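PDB 7KC8: 16.4 kDa salivary peptide from Culex quinquefasciatus, which is of unknown function but adopts a beta-trefoil fold with putative sugar-binding properties and belongs to a cysteine- and tryptophan-rich family of mosquito salivary proteins. Local coordinates for residues R72-L77 against E105-S110. Sequence-based numbering, arbitrary orientation.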
loop_
_atom_site.group_PDB
_atom_site.type_symbol
_atom_site.label_atom_id
_atom_site.label_comp_id
_atom_site.label_asym_id
_atom_site.label_seq_id
_atom_site.Cartn_x
_atom_site.Cartn_y
_atom_site.Cartn_z
ATOM N N ARG A 72 -4.907 -4.885 -11.024
ATOM C CA ARG A 72 -5.430 -5.590 -9.857
ATOM C C ARG A 72 -5.648 -4.592 -8.725
ATOM O O ARG A 72 -4.684 -4.048 -8.174
ATOM C CB ARG A 72 -4.477 -6.701 -9.423
ATOM C CG ARG A 72 -4.985 -7.486 -8.213
ATOM C CD ARG A 72 -3.991 -8.519 -7.748
ATOM N NE ARG A 72 -3.604 -9.421 -8.820
ATOM C CZ ARG A 72 -4.258 -10.538 -9.128
ATOM N NH1 ARG A 72 -5.332 -10.907 -8.443
ATOM N NH2 ARG A 72 -3.827 -11.295 -10.125
ATOM N N ALA A 73 -6.911 -4.368 -8.366
ATOM C CA ALA A 73 -7.242 -3.316 -7.413
ATOM C C ALA A 73 -6.692 -3.643 -6.033
ATOM O O ALA A 73 -6.717 -4.792 -5.593
ATOM C CB ALA A 73 -8.755 -3.109 -7.338
ATOM N N VAL A 74 -6.174 -2.616 -5.370
ATOM C CA VAL A 74 -5.632 -2.679 -4.017
ATOM C C VAL A 74 -6.528 -1.816 -3.126
ATOM O O VAL A 74 -6.862 -0.680 -3.490
ATOM C CB VAL A 74 -4.170 -2.175 -3.995
ATOM C CG1 VAL A 74 -3.630 -1.983 -2.573
ATOM C CG2 VAL A 74 -3.269 -3.096 -4.818
ATOM N N LYS A 75 -6.929 -2.357 -1.975
ATOM C CA LYS A 75 -7.722 -1.606 -1.009
ATOM C C LYS A 75 -7.414 -2.139 0.389
ATOM O O LYS A 75 -6.529 -2.983 0.561
ATOM C CB LYS A 75 -9.214 -1.656 -1.377
ATOM C CG LYS A 75 -9.800 -3.020 -1.664
ATOM N N THR A 76 -8.121 -1.619 1.407
ATOM C CA THR A 76 -7.971 -2.105 2.775
ATOM C C THR A 76 -9.211 -2.872 3.213
ATOM O O THR A 76 -10.341 -2.511 2.866
ATOM C CB THR A 76 -7.711 -0.979 3.777
ATOM O OG1 THR A 76 -8.907 -0.220 3.963
ATOM C CG2 THR A 76 -6.597 -0.062 3.293
ATOM N N LEU A 77 -8.987 -3.907 4.019
ATOM C CA LEU A 77 -10.018 -4.879 4.365
ATOM C C LEU A 77 -10.685 -4.474 5.674
ATOM O O LEU A 77 -10.086 -4.586 6.748
ATOM C CB LEU A 77 -9.421 -6.279 4.461
ATOM C CG LEU A 77 -10.510 -7.343 4.561
ATOM C CD1 LEU A 77 -11.490 -7.148 3.406
ATOM C CD2 LEU A 77 -9.935 -8.735 4.524
ATOM N N GLU A 105 3.200 -9.210 -7.772
ATOM C CA GLU A 105 2.916 -8.045 -8.641
ATOM C C GLU A 105 3.334 -6.797 -7.882
ATOM O O GLU A 105 3.150 -6.761 -6.705
ATOM C CB GLU A 105 1.437 -7.953 -8.982
ATOM C CG GLU A 105 1.057 -8.557 -10.296
ATOM C CD GLU A 105 -0.394 -8.976 -10.342
ATOM O OE1 GLU A 105 -0.662 -10.087 -10.752
ATOM O OE2 GLU A 105 -1.226 -8.179 -9.955
ATOM N N CYS A 106 3.825 -5.806 -8.597
ATOM C CA CYS A 106 4.335 -4.570 -7.968
ATOM C C CYS A 106 3.205 -3.632 -7.570
ATOM O O CYS A 106 2.275 -3.481 -8.323
ATOM C CB CYS A 106 5.263 -3.824 -8.912
ATOM S SG CYS A 106 6.436 -4.913 -9.742
ATOM N N LEU A 107 3.315 -3.052 -6.391
ATOM C CA LEU A 107 2.351 -2.008 -6.045
ATOM C C LEU A 107 2.765 -0.748 -6.806
ATOM O O LEU A 107 3.945 -0.422 -6.865
ATOM C CB LEU A 107 2.306 -1.775 -4.547
ATOM C CG LEU A 107 1.237 -0.773 -4.164
ATOM C CD1 LEU A 107 -0.137 -1.391 -4.288
ATOM C CD2 LEU A 107 1.492 -0.255 -2.773
ATOM N N VAL A 108 1.774 -0.054 -7.319
ATOM C CA VAL A 108 2.004 1.107 -8.193
ATOM C C VAL A 108 0.781 2.023 -8.138
ATOM O O VAL A 108 -0.276 1.573 -7.768
ATOM C CB VAL A 108 2.191 0.501 -9.591
ATOM C CG1 VAL A 108 1.143 0.911 -10.598
ATOM C CG2 VAL A 108 3.607 0.561 -10.108
ATOM N N ILE A 109 0.987 3.303 -8.410
ATOM C CA ILE A 109 -0.144 4.240 -8.626
ATOM C C ILE A 109 -0.149 4.515 -10.129
ATOM O O ILE A 109 0.847 4.937 -10.638
ATOM C CB ILE A 109 -0.054 5.494 -7.756
ATOM C CG1 ILE A 109 -0.135 5.147 -6.277
ATOM C CG2 ILE A 109 -1.134 6.472 -8.153
ATOM C CD1 ILE A 109 -0.202 6.331 -5.391
ATOM N N SER A 110 -1.261 4.264 -10.795
ATOM C CA SER A 110 -1.338 4.369 -12.246
ATOM C C SER A 110 -1.431 5.823 -12.698
ATOM O O SER A 110 -1.615 6.749 -11.900
ATOM C CB SER A 110 -2.543 3.603 -12.786
ATOM O OG SER A 110 -3.684 4.447 -12.801
#
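Arg72 and Val74 of strand 72-77 meet Glu105 and Leu107 of strand 105-109 over strand 115-118, which pairs antiparallel with both. The backbones therefore stay well apart: the CA atoms of Arg72 and Glu105 are 8.8 Å from each other, those of Val74 and Leu107 8.3 Å, and side chains alone close the gap. In this beta-trefoil the contact ties together two strands that are not sheet neighbours, in the buried interior. At one end, Arg72 bends at chi3 (-55°) and turns the edge of its guanidinium to the carboxylate of Glu105. Arg72 NE donates to Glu105 OE2 at 2.9 Å, with an N-H...O angle of 159°. The acceptor lies in the guanidinium plane. On the carboxylate side, NE comes to the syn side of OE2, 27° out of the carboxylate plane. A weak second bond of this salt bridge joins Arg72 NH2 to Glu105 OE1 at 3.4 Å. Thr117 OG1 on the intervening strand also bonds OE2, while the carbonyl of Glu64 takes NH1 and Tyr103 makes a cation-pi contact with Arg72. Further along, Leu107 reaches Val74 with its CD1 methyl, which packs against both methyls of Val74, nearest to CG2 at 3.6 Å.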